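Local coordinates for glycoside hydrolase family 16 protein (Akkermansia muciniphila, PDB 6T2N) that probably cleaves internal beta-galactosidic linkages in the O-glycan chains of mucin, as an endo-acting O-glycanase that starts mucin breakdown in the gut, at residues A[143-156]-A[220-233]. Numbering follows the deposited sequence.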
loop_
_atom_site.group_PDB
_atom_site.type_symbol
_atom_site.label_atom_id
_atom_site.label_comp_id
_atom_site.label_asym_id
_atom_site.label_seq_id
_atom_site.Cartn_x
_atom_site.Cartn_y
_atom_site.Cartn_z
ATOM N N PHE A 143 -1.072 -9.886 7.396
ATOM C CA PHE A 143 -0.540 -10.949 6.511
ATOM C C PHE A 143 0.837 -11.317 7.027
ATOM O O PHE A 143 1.550 -10.367 7.414
ATOM C CB PHE A 143 -0.479 -10.446 5.070
ATOM C CG PHE A 143 -1.787 -9.892 4.580
ATOM C CD1 PHE A 143 -2.761 -10.736 4.072
ATOM C CD2 PHE A 143 -2.053 -8.535 4.657
ATOM C CE1 PHE A 143 -3.979 -10.227 3.641
ATOM C CE2 PHE A 143 -3.275 -8.034 4.236
ATOM C CZ PHE A 143 -4.234 -8.883 3.738
ATOM N N MET A 144 1.177 -12.612 7.074
ATOM C CA MET A 144 2.578 -13.062 7.399
ATOM C C MET A 144 2.993 -14.286 6.596
ATOM O O MET A 144 2.700 -15.377 6.977
ATOM C CB MET A 144 2.783 -13.379 8.874
ATOM C CG MET A 144 4.233 -13.427 9.215
ATOM S SD MET A 144 4.466 -13.201 10.984
ATOM C CE MET A 144 5.936 -14.197 11.245
ATOM N N PHE A 145 3.687 -14.036 5.519
ATOM C CA PHE A 145 4.117 -15.031 4.518
ATOM C C PHE A 145 2.878 -15.337 3.658
ATOM O O PHE A 145 1.723 -15.723 4.127
ATOM C CB PHE A 145 4.836 -16.260 5.141
ATOM C CG PHE A 145 5.963 -15.938 6.104
ATOM C CD1 PHE A 145 6.836 -14.890 5.848
ATOM C CD2 PHE A 145 6.108 -16.642 7.280
ATOM C CE1 PHE A 145 7.795 -14.528 6.765
ATOM C CE2 PHE A 145 7.089 -16.294 8.189
ATOM C CZ PHE A 145 7.939 -15.245 7.921
ATOM N N GLY A 146 3.116 -15.199 2.370
ATOM C CA GLY A 146 2.298 -15.899 1.384
ATOM C C GLY A 146 2.408 -15.128 0.118
ATOM O O GLY A 146 3.336 -14.333 0.006
ATOM N N ARG A 147 1.460 -15.338 -0.768
ATOM C CA ARG A 147 1.416 -14.656 -2.067
ATOM C C ARG A 147 0.179 -13.783 -2.039
ATOM O O ARG A 147 -0.927 -14.326 -1.764
ATOM C CB ARG A 147 1.332 -15.676 -3.202
ATOM C CG ARG A 147 1.074 -15.053 -4.565
ATOM C CD ARG A 147 0.519 -16.095 -5.491
ATOM N NE ARG A 147 0.502 -15.611 -6.857
ATOM C CZ ARG A 147 1.559 -15.572 -7.653
ATOM N NH1 ARG A 147 2.745 -15.955 -7.217
ATOM N NH2 ARG A 147 1.442 -15.121 -8.882
ATOM N N LEU A 148 0.387 -12.502 -2.319
ATOM C CA LEU A 148 -0.649 -11.457 -2.282
ATOM C C LEU A 148 -0.768 -10.858 -3.663
ATOM O O LEU A 148 0.241 -10.266 -4.122
ATOM C CB LEU A 148 -0.244 -10.378 -1.296
ATOM C CG LEU A 148 -1.287 -9.281 -1.126
ATOM C CD1 LEU A 148 -2.676 -9.849 -0.782
ATOM C CD2 LEU A 148 -0.785 -8.319 -0.063
ATOM N N GLU A 149 -1.940 -11.060 -4.270
ATOM C CA GLU A 149 -2.237 -10.708 -5.673
ATOM C C GLU A 149 -3.172 -9.513 -5.623
ATOM O O GLU A 149 -4.216 -9.620 -4.943
ATOM C CB GLU A 149 -2.941 -11.849 -6.396
ATOM C CG GLU A 149 -2.117 -13.102 -6.544
ATOM C CD GLU A 149 -2.762 -14.145 -7.437
ATOM O OE1 GLU A 149 -3.893 -13.871 -7.941
ATOM O OE2 GLU A 149 -2.119 -15.212 -7.655
ATOM N N VAL A 150 -2.808 -8.420 -6.286
ATOM C CA VAL A 150 -3.677 -7.220 -6.355
ATOM C C VAL A 150 -3.730 -6.768 -7.809
ATOM O O VAL A 150 -2.683 -6.377 -8.378
ATOM C CB VAL A 150 -3.240 -6.094 -5.398
ATOM C CG1 VAL A 150 -4.142 -4.866 -5.573
ATOM C CG2 VAL A 150 -3.256 -6.562 -3.940
ATOM N N ARG A 151 -4.940 -6.836 -8.366
ATOM C CA ARG A 151 -5.211 -6.442 -9.770
ATOM C C ARG A 151 -5.886 -5.076 -9.804
ATOM O O ARG A 151 -6.936 -4.947 -9.117
ATOM C CB ARG A 151 -6.094 -7.448 -10.487
ATOM C CG ARG A 151 -6.094 -7.157 -11.976
ATOM C CD ARG A 151 -5.803 -8.352 -12.860
ATOM N NE ARG A 151 -5.954 -8.004 -14.268
ATOM C CZ ARG A 151 -7.132 -7.723 -14.826
ATOM N NH1 ARG A 151 -8.245 -7.704 -14.103
ATOM N NH2 ARG A 151 -7.197 -7.416 -16.104
ATOM N N ALA A 152 -5.295 -4.121 -10.557
ATOM C CA ALA A 152 -5.665 -2.685 -10.504
ATOM C C ALA A 152 -5.315 -1.918 -11.791
ATOM O O ALA A 152 -4.183 -2.050 -12.351
ATOM C CB ALA A 152 -5.013 -2.051 -9.295
ATOM N N LYS A 153 -6.250 -1.064 -12.203
ATOM C CA LYS A 153 -6.033 -0.024 -13.234
ATOM C C LYS A 153 -5.740 1.297 -12.530
ATOM O O LYS A 153 -6.395 1.580 -11.532
ATOM C CB LYS A 153 -7.268 0.156 -14.107
ATOM C CG LYS A 153 -6.915 0.674 -15.490
ATOM C CD LYS A 153 -8.052 0.715 -16.497
ATOM C CE LYS A 153 -8.400 2.157 -16.795
ATOM N NZ LYS A 153 -9.462 2.261 -17.814
ATOM N N VAL A 154 -4.763 2.061 -13.001
ATOM C CA VAL A 154 -4.320 3.285 -12.276
ATOM C C VAL A 154 -4.777 4.492 -13.071
ATOM O O VAL A 154 -4.859 4.462 -14.309
ATOM C CB VAL A 154 -2.803 3.384 -11.986
ATOM C CG1 VAL A 154 -2.354 2.349 -10.963
ATOM C CG2 VAL A 154 -1.906 3.360 -13.226
ATOM N N PRO A 155 -5.081 5.588 -12.338
ATOM C CA PRO A 155 -5.526 6.832 -12.961
ATOM C C PRO A 155 -4.311 7.388 -13.689
ATOM O O PRO A 155 -3.272 6.903 -13.447
ATOM C CB PRO A 155 -5.929 7.686 -11.763
ATOM C CG PRO A 155 -5.026 7.170 -10.646
ATOM C CD PRO A 155 -5.020 5.678 -10.863
ATOM N N LYS A 156 -4.484 8.389 -14.535
ATOM C CA LYS A 156 -3.342 9.128 -15.137
ATOM C C LYS A 156 -3.775 10.587 -15.311
ATOM O O LYS A 156 -4.652 10.848 -16.179
ATOM C CB LYS A 156 -2.902 8.491 -16.461
ATOM C CG LYS A 156 -1.979 9.349 -17.306
ATOM C CD LYS A 156 -1.566 8.731 -18.605
ATOM C CE LYS A 156 -0.257 9.309 -19.086
ATOM N NZ LYS A 156 -0.129 9.238 -20.558
ATOM N N LEU A 220 0.445 2.378 -19.190
ATOM C CA LEU A 220 0.207 1.472 -18.036
ATOM C C LEU A 220 -1.193 1.754 -17.486
ATOM O O LEU A 220 -1.769 0.931 -16.680
ATOM C CB LEU A 220 1.326 1.759 -17.026
ATOM C CG LEU A 220 1.084 1.366 -15.574
ATOM C CD1 LEU A 220 1.159 -0.142 -15.415
ATOM C CD2 LEU A 220 2.081 2.069 -14.667
ATOM N N SER A 221 -1.701 2.922 -17.866
ATOM C CA SER A 221 -3.025 3.426 -17.442
ATOM C C SER A 221 -4.101 2.793 -18.324
ATOM O O SER A 221 -5.231 2.732 -17.862
ATOM C CB SER A 221 -3.070 4.907 -17.492
ATOM O OG SER A 221 -2.662 5.339 -18.775
ATOM N N ASP A 222 -3.775 2.290 -19.512
ATOM C CA ASP A 222 -4.818 1.665 -20.380
ATOM C C ASP A 222 -5.439 0.444 -19.675
ATOM O O ASP A 222 -6.641 0.524 -19.318
ATOM C CB ASP A 222 -4.317 1.289 -21.779
ATOM C CG ASP A 222 -3.848 2.471 -22.616
ATOM O OD1 ASP A 222 -3.752 3.614 -22.069
ATOM O OD2 ASP A 222 -3.557 2.233 -23.805
ATOM N N ASP A 223 -4.670 -0.633 -19.449
ATOM C CA ASP A 223 -5.223 -1.892 -18.879
ATOM C C ASP A 223 -4.914 -2.053 -17.392
ATOM O O ASP A 223 -4.078 -1.316 -16.816
ATOM C CB ASP A 223 -4.715 -3.143 -19.570
ATOM C CG ASP A 223 -4.966 -3.121 -21.055
ATOM O OD1 ASP A 223 -6.089 -2.785 -21.483
ATOM O OD2 ASP A 223 -4.030 -3.421 -21.763
ATOM N N PHE A 224 -5.666 -2.981 -16.815
ATOM C CA PHE A 224 -5.462 -3.572 -15.480
ATOM C C PHE A 224 -4.175 -4.407 -15.523
ATOM O O PHE A 224 -3.880 -5.104 -16.523
ATOM C CB PHE A 224 -6.655 -4.472 -15.125
ATOM C CG PHE A 224 -7.886 -3.819 -14.543
ATOM C CD1 PHE A 224 -8.855 -3.256 -15.359
ATOM C CD2 PHE A 224 -8.090 -3.806 -13.170
ATOM C CE1 PHE A 224 -9.989 -2.677 -14.813
ATOM C CE2 PHE A 224 -9.216 -3.207 -12.620
ATOM C CZ PHE A 224 -10.172 -2.649 -13.444
ATOM N N HIS A 225 -3.432 -4.375 -14.426
ATOM C CA HIS A 225 -2.220 -5.180 -14.209
ATOM C C HIS A 225 -2.267 -5.778 -12.817
ATOM O O HIS A 225 -2.736 -5.093 -11.903
ATOM C CB HIS A 225 -1.031 -4.287 -14.393
ATOM C CG HIS A 225 -0.900 -3.808 -15.787
ATOM N ND1 HIS A 225 -1.293 -2.548 -16.153
ATOM C CD2 HIS A 225 -0.378 -4.390 -16.880
ATOM C CE1 HIS A 225 -1.044 -2.368 -17.434
ATOM N NE2 HIS A 225 -0.465 -3.486 -17.892
ATOM N N THR A 226 -1.815 -7.027 -12.684
ATOM C CA THR A 226 -1.729 -7.754 -11.395
ATOM C C THR A 226 -0.380 -7.473 -10.734
ATOM O O THR A 226 0.682 -7.618 -11.404
ATOM C CB THR A 226 -1.889 -9.249 -11.594
ATOM O OG1 THR A 226 -2.912 -9.479 -12.563
ATOM C CG2 THR A 226 -2.195 -9.905 -10.272
ATOM N N TYR A 227 -0.435 -7.022 -9.487
ATOM C CA TYR A 227 0.742 -6.688 -8.654
ATOM C C TYR A 227 0.850 -7.828 -7.650
ATOM O O TYR A 227 -0.132 -8.151 -7.031
ATOM C CB TYR A 227 0.568 -5.281 -8.070
ATOM C CG TYR A 227 0.493 -4.176 -9.097
ATOM C CD1 TYR A 227 1.625 -3.650 -9.694
ATOM C CD2 TYR A 227 -0.727 -3.667 -9.508
ATOM C CE1 TYR A 227 1.558 -2.650 -10.658
ATOM C CE2 TYR A 227 -0.815 -2.673 -10.479
ATOM C CZ TYR A 227 0.331 -2.151 -11.062
ATOM O OH TYR A 227 0.230 -1.168 -12.017
ATOM N N VAL A 228 1.991 -8.487 -7.582
ATOM C CA VAL A 228 2.151 -9.775 -6.840
ATOM C C VAL A 228 3.382 -9.756 -5.915
ATOM O O VAL A 228 4.564 -9.517 -6.367
ATOM C CB VAL A 228 2.300 -10.937 -7.826
ATOM C CG1 VAL A 228 2.144 -12.270 -7.107
ATOM C CG2 VAL A 228 1.365 -10.775 -9.036
ATOM N N MET A 229 3.131 -10.057 -4.654
ATOM C CA MET A 229 4.198 -10.204 -3.661
ATOM C C MET A 229 4.225 -11.670 -3.206
ATOM O O MET A 229 3.276 -12.094 -2.547
ATOM C CB MET A 229 3.919 -9.284 -2.476
ATOM C CG MET A 229 4.876 -9.551 -1.361
ATOM S SD MET A 229 4.582 -8.656 0.168
ATOM C CE MET A 229 3.152 -9.548 0.773
ATOM N N GLU A 230 5.272 -12.433 -3.535
ATOM C CA GLU A 230 5.603 -13.729 -2.851
ATOM C C GLU A 230 6.560 -13.415 -1.683
ATOM O O GLU A 230 7.450 -12.556 -1.884
ATOM C CB GLU A 230 6.179 -14.750 -3.846
ATOM C CG GLU A 230 5.149 -15.432 -4.738
ATOM C CD GLU A 230 5.643 -16.521 -5.687
ATOM O OE1 GLU A 230 6.864 -16.568 -5.973
ATOM O OE2 GLU A 230 4.810 -17.347 -6.132
ATOM N N TRP A 231 6.393 -14.078 -0.526
ATOM C CA TRP A 231 7.050 -13.741 0.771
ATOM C C TRP A 231 7.185 -15.003 1.634
ATOM O O TRP A 231 6.160 -15.508 2.105
ATOM C CB TRP A 231 6.218 -12.636 1.453
ATOM C CG TRP A 231 6.599 -12.211 2.841
ATOM C CD1 TRP A 231 7.829 -12.291 3.409
ATOM C CD2 TRP A 231 5.764 -11.572 3.822
ATOM N NE1 TRP A 231 7.814 -11.770 4.671
ATOM C CE2 TRP A 231 6.554 -11.330 4.957
ATOM C CE3 TRP A 231 4.422 -11.194 3.880
ATOM C CZ2 TRP A 231 6.058 -10.724 6.111
ATOM C CZ3 TRP A 231 3.925 -10.589 5.021
ATOM C CH2 TRP A 231 4.739 -10.348 6.122
ATOM N N ASP A 232 8.400 -15.545 1.723
ATOM C CA ASP A 232 8.906 -16.466 2.774
ATOM C C ASP A 232 9.607 -15.715 3.906
ATOM O O ASP A 232 9.825 -14.504 3.806
ATOM C CB ASP A 232 10.131 -17.185 2.269
ATOM C CG ASP A 232 9.936 -18.187 1.082
ATOM O OD1 ASP A 232 9.254 -19.249 1.272
ATOM O OD2 ASP A 232 10.646 -17.964 0.067
ATOM N N LYS A 233 10.119 -16.468 4.863
ATOM C CA LYS A 233 11.145 -16.007 5.826
ATOM C C LYS A 233 12.609 -15.944 5.240
ATOM O O LYS A 233 13.466 -15.470 6.078
ATOM C CB LYS A 233 11.381 -17.075 6.868
ATOM C CG LYS A 233 12.223 -18.208 6.287
ATOM C CD LYS A 233 12.323 -19.454 7.160
ATOM C CE LYS A 233 12.587 -20.679 6.332
ATOM N NZ LYS A 233 13.454 -21.569 7.100
#
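Leu148 and Met229, Val150 and Tyr227, and Ala152 and His225 are hydrogen-bonded pairs that zip strand 146-153 antiparallel to strand 225-231, neighbours in one sheet of the beta-sandwich (jelly-roll) fold of GH16 enzymes. Each pair exchanges two backbone bonds, among them Val150 N to Tyr227 O at 2.8 Å. The buried side chains of Leu148, Val150, Met229 and Tyr227 point into the sandwich, where Leu148, Val150 and Tyr227 reach strand 160-168 of the other sheet.

Charges gather on the opposite face, where Arg147, Glu149 and Glu230 form a salt-bridge network. The extended Arg147 sends NH1 to Glu230 OE2 (2.7 Å), and its NE hydrogen-bonds to the anti lone pair of Glu149 OE2 (2.8 Å), while Val228 CG1 sits over the middle of the guanidinium. Two carboxylates at its edge and a methyl on its face would fix its rotation. Further along, the Arg151 guanidinium lies over Phe224 CB, with a weak, long ion pair to the calcium ligand Asp297.

Aromatic contacts finish both ends. Trp231 has CG anti to its backbone N (chi1 174°), which lays the indole against residues 143-145, with Phe145 N over its face and Phe143 O at its edge. The edge of the Phe145 ring meets the face of the five-membered ring of Trp231, an edge-to-face pair with planes at 76°, and NE1 gives a hydrogen bond to Phe263 O. Swapping Trp231 for alanine would probably leave Phe145 without its edge-to-face partner and Phe263 O without its donor. At the other end, Lys153 CB stands squarely over the Phe224 ring, 3.8 Å from its centroid.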